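Local coordinates for amino acid amide racemase (Ochrobactrum anthropi, PDB 6GIO), which belongs to the class-III aminotransferase family of fold-type I enzymes and binds pyridoxal-5'-phosphate, at residues 202-207 / 219-224; 237-242 / 251-256. All coordinates share one frame; numbering follows the deposited sequence.

Contact 1 comes first along the chain and is complete before contact 2 begins; their centres lie about 10 Å apart. Both rest on the seven-stranded mixed sheet that carries the cofactor, in which strands 199-204 and 234-238 are parallel neighbours. Contact 1 packs helix 220-229 against the first of these strands, and contact 2 ties the end of the second to the loop that follows it. A probable hydrogen bond of 2.9 Å from D238 N to I204 O joins the two, and P206 CG packs 3.6 Å from E239 OE2. E205, just past strand 199-204, and D238, near the end of 234-238, both belong to the pyridoxal-5'-phosphate pocket.

Contact 1: 202-207 / 219-224; sequences VFIEPI and AFLEAL
E205 O, which is hydrogen-bonded to the hydroxyl of Y169, also brushes L221 CD1, 4.2 Å away, at the edge of an otherwise apolar interface. L221 supplies most of the helix side of this packing. Its CD1 approaches P206 CA at 3.8 Å and lies 4.4 Å from P206 CB; it also reaches I204 CG2, which L221 CD2 touches as well, at 3.8 Å. The side chains of I204 and L221 run past one another in opposite directions, so the touching is flank against flank. I204 and L224 instead meet tip to tip: L224 CD2 is 4.1 Å from I204 CD1. With CG opposite the backbone N (chi1 175°), L224 extends toward the strand, and the same CD2 comes within 4.3 Å of V202 CG2. This is the first half of a beta-alpha-beta crossover, in which the chain passes from strand 199-204 through helix 220-229 to strand 234-238; the axes of 220-224 and 202-204 run nearly antiparallel (165°) and approach to 10.9 Å. F135 of strand 131-135 and L186 of helix 179-191 also pack on L224. The strand presents its other face to the cofactor side: F203 meets the ring of H140, and the E205 side chain, whose nearest atom is about 4 Å from pyridoxal-5'-phosphate, is held by Y139 N at OE1 and S209 OG at OE2.

Contact 2: 237-242 / 251-256; sequences VDEVKV and HCFQHE. With PLP (pyridoxal-5'-phosphate), chain G.
The polar part of the contact centres on the carboxylate of E239, which receives two successive backbone N-H groups, C252 N at OE1 and F253 N at OE2, each at 2.8 Å. Both donors come in on the syn side, slightly out of the carboxylate plane, and the bonds are bent; together they restrain the rotation of the group. A bend at chi2 (-86°) turns the chain of E239 onto this pair. Water 1 donates to E239 OE1 and lies in the plane of the H251 ring, 2.6 Å from ND1, bridging the two side chains; H251 NE2 is bound to the carbonyl of I97. In fold terms, E239, near the C-terminal end of strand 234-238, grips the start of a short 3-10 segment in the loop leading to strand 262-265. The aromatic contact is made by E239 OE2, which lies at the edge of the F253 ring, 3.0 Å from F253 CD2, with carboxylate and ring planes 80° apart. Among the apolar contacts, V242 CG2 presses tightly on C252 CB at 3.5 Å, and V237 CG1 reaches F253 CB at 4.0 Å. Facing the cofactor, D238 OD2 stands 2.5 Å from PLP N1, the pairing usual in fold-type I enzymes, and also bonds H140 ND1. D238 OD1 accepts V240 N in an Asx turn, consistent with the placing of V240, whose CG1 lies over the pyridine face, 3.6 Å from PLP C4.

Contact 1: 202-207 / 219-224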
loop_
_atom_site.group_PDB
_atom_site.type_symbol
_atom_site.label_atom_id
_atom_site.label_comp_id
_atom_site.label_asym_id
_atom_site.label_seq_id
_atom_site.Cartn_x
_atom_site.Cartn_y
_atom_site.Cartn_z
ATOM N N VAL C 202 -6.295 -0.419 22.284
ATOM C CA VAL C 202 -4.885 -0.377 22.688
ATOM C C VAL C 202 -4.165 -1.151 21.640
ATOM O O VAL C 202 -4.618 -2.250 21.276
ATOM C CB VAL C 202 -4.616 -1.004 24.097
ATOM C CG1 VAL C 202 -5.293 -2.347 24.269
ATOM C CG2 VAL C 202 -3.121 -1.123 24.399
ATOM N N PHE C 203 -3.046 -0.579 21.161
ATOM C CA PHE C 203 -2.197 -1.239 20.183
ATOM C C PHE C 203 -0.951 -1.805 20.799
ATOM O O PHE C 203 -0.144 -1.059 21.407
ATOM C CB PHE C 203 -1.782 -0.280 19.094
ATOM C CG PHE C 203 -2.822 -0.072 18.025
ATOM C CD1 PHE C 203 -3.949 0.685 18.282
ATOM C CD2 PHE C 203 -2.628 -0.592 16.731
ATOM C CE1 PHE C 203 -4.901 0.912 17.281
ATOM C CE2 PHE C 203 -3.553 -0.370 15.738
ATOM C CZ PHE C 203 -4.699 0.388 16.001
ATOM N N ILE C 204 -0.744 -3.097 20.562
ATOM C CA ILE C 204 0.315 -3.882 21.241
ATOM C C ILE C 204 1.215 -4.566 20.228
ATOM O O ILE C 204 0.719 -5.407 19.435
ATOM C CB ILE C 204 -0.291 -5.006 22.107
ATOM C CG1 ILE C 204 -1.104 -4.452 23.269
ATOM C CG2 ILE C 204 0.794 -5.930 22.636
ATOM C CD1 ILE C 204 -1.947 -5.521 23.968
ATOM N N GLU C 205 2.500 -4.196 20.210
ATOM C CA GLU C 205 3.515 -5.063 19.641
ATOM C C GLU C 205 3.925 -6.112 20.711
ATOM O O GLU C 205 4.359 -5.736 21.806
ATOM C CB GLU C 205 4.779 -4.270 19.259
ATOM C CG GLU C 205 4.634 -3.209 18.182
ATOM C CD GLU C 205 5.993 -2.717 17.692
ATOM O OE1 GLU C 205 6.322 -1.547 17.816
ATOM O OE2 GLU C 205 6.763 -3.513 17.175
ATOM N N PRO C 206 3.831 -7.411 20.391
ATOM C CA PRO C 206 4.215 -8.463 21.351
ATOM C C PRO C 206 5.716 -8.608 21.559
ATOM O O PRO C 206 6.134 -9.180 22.543
ATOM C CB PRO C 206 3.600 -9.724 20.777
ATOM C CG PRO C 206 3.483 -9.473 19.307
ATOM C CD PRO C 206 3.345 -7.979 19.117
ATOM N N ILE C 207 6.504 -8.086 20.645
ATOM C CA ILE C 207 7.918 -7.773 20.860
ATOM C C ILE C 207 8.062 -6.421 20.240
ATOM O O ILE C 207 7.586 -6.196 19.131
ATOM C CB ILE C 207 8.864 -8.757 20.126
ATOM C CG1 ILE C 207 8.634 -10.159 20.672
ATOM C CG2 ILE C 207 10.314 -8.318 20.290
ATOM C CD1 ILE C 207 9.302 -11.277 19.911
ATOM N N ALA C 219 3.941 -11.768 31.667
ATOM C CA ALA C 219 2.629 -11.475 32.258
ATOM C C ALA C 219 2.213 -10.017 32.067
ATOM O O ALA C 219 1.048 -9.714 32.252
ATOM C CB ALA C 219 2.572 -11.860 33.738
ATOM N N PHE C 220 3.134 -9.127 31.693
ATOM C CA PHE C 220 2.790 -7.751 31.502
ATOM C C PHE C 220 1.681 -7.501 30.457
ATOM O O PHE C 220 0.700 -6.819 30.763
ATOM C CB PHE C 220 4.023 -6.901 31.145
ATOM C CG PHE C 220 3.658 -5.503 30.680
ATOM C CD1 PHE C 220 3.176 -4.554 31.585
ATOM C CD2 PHE C 220 3.800 -5.138 29.354
ATOM C CE1 PHE C 220 2.819 -3.276 31.160
ATOM C CE2 PHE C 220 3.460 -3.874 28.917
ATOM C CZ PHE C 220 2.965 -2.940 29.817
ATOM N N LEU C 221 1.856 -8.023 29.236
ATOM C CA LEU C 221 0.927 -7.792 28.158
ATOM C C LEU C 221 -0.449 -8.357 28.496
ATOM O O LEU C 221 -1.456 -7.732 28.154
ATOM C CB LEU C 221 1.448 -8.390 26.856
ATOM C CG LEU C 221 2.675 -7.672 26.246
ATOM C CD1 LEU C 221 3.032 -8.294 24.920
ATOM C CD2 LEU C 221 2.436 -6.174 26.059
ATOM N N GLU C 222 -0.503 -9.520 29.147
ATOM C CA GLU C 222 -1.793 -10.098 29.574
ATOM C C GLU C 222 -2.492 -9.228 30.597
ATOM O O GLU C 222 -3.722 -9.110 30.586
ATOM C CB GLU C 222 -1.649 -11.529 30.133
ATOM C CG GLU C 222 -3.013 -12.171 30.438
ATOM C CD GLU C 222 -2.952 -13.657 30.775
ATOM O OE1 GLU C 222 -1.863 -14.232 30.853
ATOM O OE2 GLU C 222 -4.015 -14.269 30.978
ATOM N N ALA C 223 -1.721 -8.640 31.507
ATOM C CA ALA C 223 -2.305 -7.750 32.509
ATOM C C ALA C 223 -2.804 -6.440 31.852
ATOM O O ALA C 223 -3.824 -5.880 32.251
ATOM C CB ALA C 223 -1.308 -7.462 33.623
ATOM N N LEU C 224 -2.065 -5.962 30.846
ATOM C CA LEU C 224 -2.466 -4.794 30.074
ATOM C C LEU C 224 -3.760 -5.039 29.321
ATOM O O LEU C 224 -4.618 -4.178 29.271
ATOM C CB LEU C 224 -1.393 -4.469 29.027
ATOM C CG LEU C 224 -1.721 -3.354 28.067
ATOM C CD1 LEU C 224 -1.965 -2.058 28.792
ATOM C CD2 LEU C 224 -0.551 -3.182 27.091
#

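Contact 2: 237-242 / 251-256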
loop_
_atom_site.group_PDB
_atom_site.type_symbol
_atom_site.label_atom_id
_atom_site.label_comp_id
_atom_site.label_asym_id
_atom_site.label_seq_id
_atom_site.Cartn_x
_atom_site.Cartn_y
_atom_site.Cartn_z
ATOM N N VAL C 237 -3.373 -6.613 18.432
ATOM C CA VAL C 237 -1.982 -7.016 18.358
ATOM C C VAL C 237 -1.421 -6.836 16.925
ATOM O O VAL C 237 -1.969 -7.352 15.944
ATOM C CB VAL C 237 -1.776 -8.487 18.830
ATOM C CG1 VAL C 237 -0.317 -8.884 18.684
ATOM C CG2 VAL C 237 -2.197 -8.661 20.282
ATOM N N ASP C 238 -0.311 -6.118 16.833
ATOM C CA ASP C 238 0.457 -5.955 15.576
ATOM C C ASP C 238 1.447 -7.111 15.411
ATOM O O ASP C 238 2.489 -7.129 16.071
ATOM C CB ASP C 238 1.213 -4.627 15.642
ATOM C CG ASP C 238 1.858 -4.248 14.312
ATOM O OD1 ASP C 238 2.126 -5.152 13.507
ATOM O OD2 ASP C 238 2.092 -3.044 14.060
ATOM N N GLU C 239 1.126 -8.072 14.552
ATOM C CA GLU C 239 1.994 -9.215 14.279
ATOM C C GLU C 239 2.809 -8.975 12.995
ATOM O O GLU C 239 3.419 -9.872 12.453
ATOM C CB GLU C 239 1.188 -10.502 14.165
ATOM C CG GLU C 239 0.534 -10.976 15.482
ATOM C CD GLU C 239 1.452 -11.840 16.379
ATOM O OE1 GLU C 239 2.299 -12.570 15.811
ATOM O OE2 GLU C 239 1.335 -11.809 17.651
ATOM N N VAL C 240 2.832 -7.754 12.524
ATOM C CA VAL C 240 3.431 -7.488 11.238
ATOM C C VAL C 240 4.874 -7.961 11.189
ATOM O O VAL C 240 5.299 -8.576 10.194
ATOM C CB VAL C 240 3.324 -5.985 10.880
ATOM C CG1 VAL C 240 4.199 -5.658 9.657
ATOM C CG2 VAL C 240 1.876 -5.631 10.597
ATOM N N LYS C 241 5.621 -7.709 12.261
ATOM C CA LYS C 241 7.075 -7.959 12.250
ATOM C C LYS C 241 7.468 -9.360 12.710
ATOM O O LYS C 241 8.341 -9.939 12.140
ATOM C CB LYS C 241 7.795 -6.920 13.130
ATOM C CG LYS C 241 9.319 -7.038 13.193
ATOM C CD LYS C 241 9.959 -6.510 11.943
ATOM C CE LYS C 241 11.438 -6.287 12.160
ATOM N NZ LYS C 241 12.101 -5.823 10.911
ATOM N N VAL C 242 6.835 -9.893 13.745
ATOM C CA VAL C 242 7.308 -11.116 14.401
ATOM C C VAL C 242 6.255 -12.223 14.299
ATOM O O VAL C 242 6.333 -13.256 14.998
ATOM C CB VAL C 242 7.678 -10.885 15.906
ATOM C CG1 VAL C 242 8.816 -9.888 16.069
ATOM C CG2 VAL C 242 6.472 -10.467 16.736
ATOM N N HIS C 251 1.638 -17.431 16.133
ATOM C CA HIS C 251 1.536 -15.996 16.451
ATOM C C HIS C 251 2.324 -15.638 17.694
ATOM O O HIS C 251 2.207 -16.312 18.733
ATOM C CB HIS C 251 0.084 -15.595 16.662
ATOM C CG HIS C 251 -0.828 -16.068 15.586
ATOM N ND1 HIS C 251 -0.773 -15.571 14.299
ATOM C CD2 HIS C 251 -1.831 -16.985 15.606
ATOM C CE1 HIS C 251 -1.688 -16.185 13.569
ATOM N NE2 HIS C 251 -2.342 -17.047 14.336
ATOM N N CYS C 252 3.118 -14.571 17.604
ATOM C CA CYS C 252 3.915 -14.190 18.745
ATOM C C CYS C 252 3.061 -13.931 19.968
ATOM O O CYS C 252 3.512 -14.105 21.054
ATOM C CB CYS C 252 4.783 -12.981 18.462
ATOM S SG CYS C 252 5.896 -12.569 19.841
ATOM N N PHE C 253 1.832 -13.470 19.802
ATOM C CA PHE C 253 1.004 -13.190 20.999
ATOM C C PHE C 253 0.636 -14.445 21.772
ATOM O O PHE C 253 0.233 -14.351 22.959
ATOM C CB PHE C 253 -0.250 -12.395 20.640
ATOM C CG PHE C 253 -1.263 -13.145 19.830
ATOM C CD1 PHE C 253 -2.206 -13.971 20.450
ATOM C CD2 PHE C 253 -1.368 -12.950 18.449
ATOM C CE1 PHE C 253 -3.173 -14.620 19.707
ATOM C CE2 PHE C 253 -2.375 -13.575 17.706
ATOM C CZ PHE C 253 -3.264 -14.412 18.335
ATOM N N GLN C 254 0.770 -15.614 21.141
ATOM C CA GLN C 254 0.454 -16.863 21.844
ATOM C C GLN C 254 1.482 -17.197 22.936
ATOM O O GLN C 254 1.198 -18.012 23.795
ATOM C CB GLN C 254 0.309 -18.051 20.869
ATOM C CG GLN C 254 -0.852 -17.923 19.920
ATOM C CD GLN C 254 -0.925 -18.989 18.857
ATOM O OE1 GLN C 254 -0.006 -19.166 18.048
ATOM N NE2 GLN C 254 -2.087 -19.640 18.785
ATOM N N HIS C 255 2.668 -16.572 22.895
ATOM C CA HIS C 255 3.625 -16.660 23.977
ATOM C C HIS C 255 3.149 -15.873 25.226
ATOM O O HIS C 255 3.644 -16.095 26.307
ATOM C CB HIS C 255 4.988 -16.059 23.557
ATOM C CG HIS C 255 5.695 -16.830 22.494
ATOM N ND1 HIS C 255 6.313 -18.039 22.736
ATOM C CD2 HIS C 255 5.888 -16.563 21.181
ATOM C CE1 HIS C 255 6.841 -18.488 21.611
ATOM N NE2 HIS C 255 6.601 -17.611 20.655
ATOM N N GLU C 256 2.252 -14.902 25.045
ATOM C CA GLU C 256 2.003 -13.860 26.044
ATOM C C GLU C 256 0.624 -13.962 26.680
ATOM O O GLU C 256 0.255 -13.060 27.426
ATOM C CB GLU C 256 2.157 -12.480 25.409
ATOM C CG GLU C 256 3.559 -12.182 24.882
ATOM C CD GLU C 256 4.543 -11.886 25.982
ATOM O OE1 GLU C 256 4.100 -11.693 27.148
ATOM O OE2 GLU C 256 5.763 -11.845 25.678
HETATM N N1 PLP G . 3.860 -2.642 12.317
HETATM C C2 PLP G . 5.002 -3.263 12.701
HETATM C C2A PLP G . 5.156 -3.909 14.043
HETATM C C3 PLP G . 6.179 -3.311 11.796
HETATM O O3 PLP G . 7.303 -3.920 12.193
HETATM C C4 PLP G . 6.095 -2.717 10.447
HETATM C C4A PLP G . 7.268 -2.775 9.523
HETATM C C5 PLP G . 4.776 -2.068 10.122
HETATM C C6 PLP G . 3.745 -2.073 11.087
HETATM C C5A PLP G . 4.592 -1.367 8.786
HETATM O O4P PLP G . 4.866 -2.176 7.635
HETATM P P PLP G . 5.215 -1.517 6.224
HETATM O O1P PLP G . 4.907 -2.637 5.279
HETATM O O2P PLP G . 6.688 -1.154 6.258
HETATM O O3P PLP G . 4.259 -0.343 6.071
HETATM O O HOH W 1 1.346 -14.179 13.533
#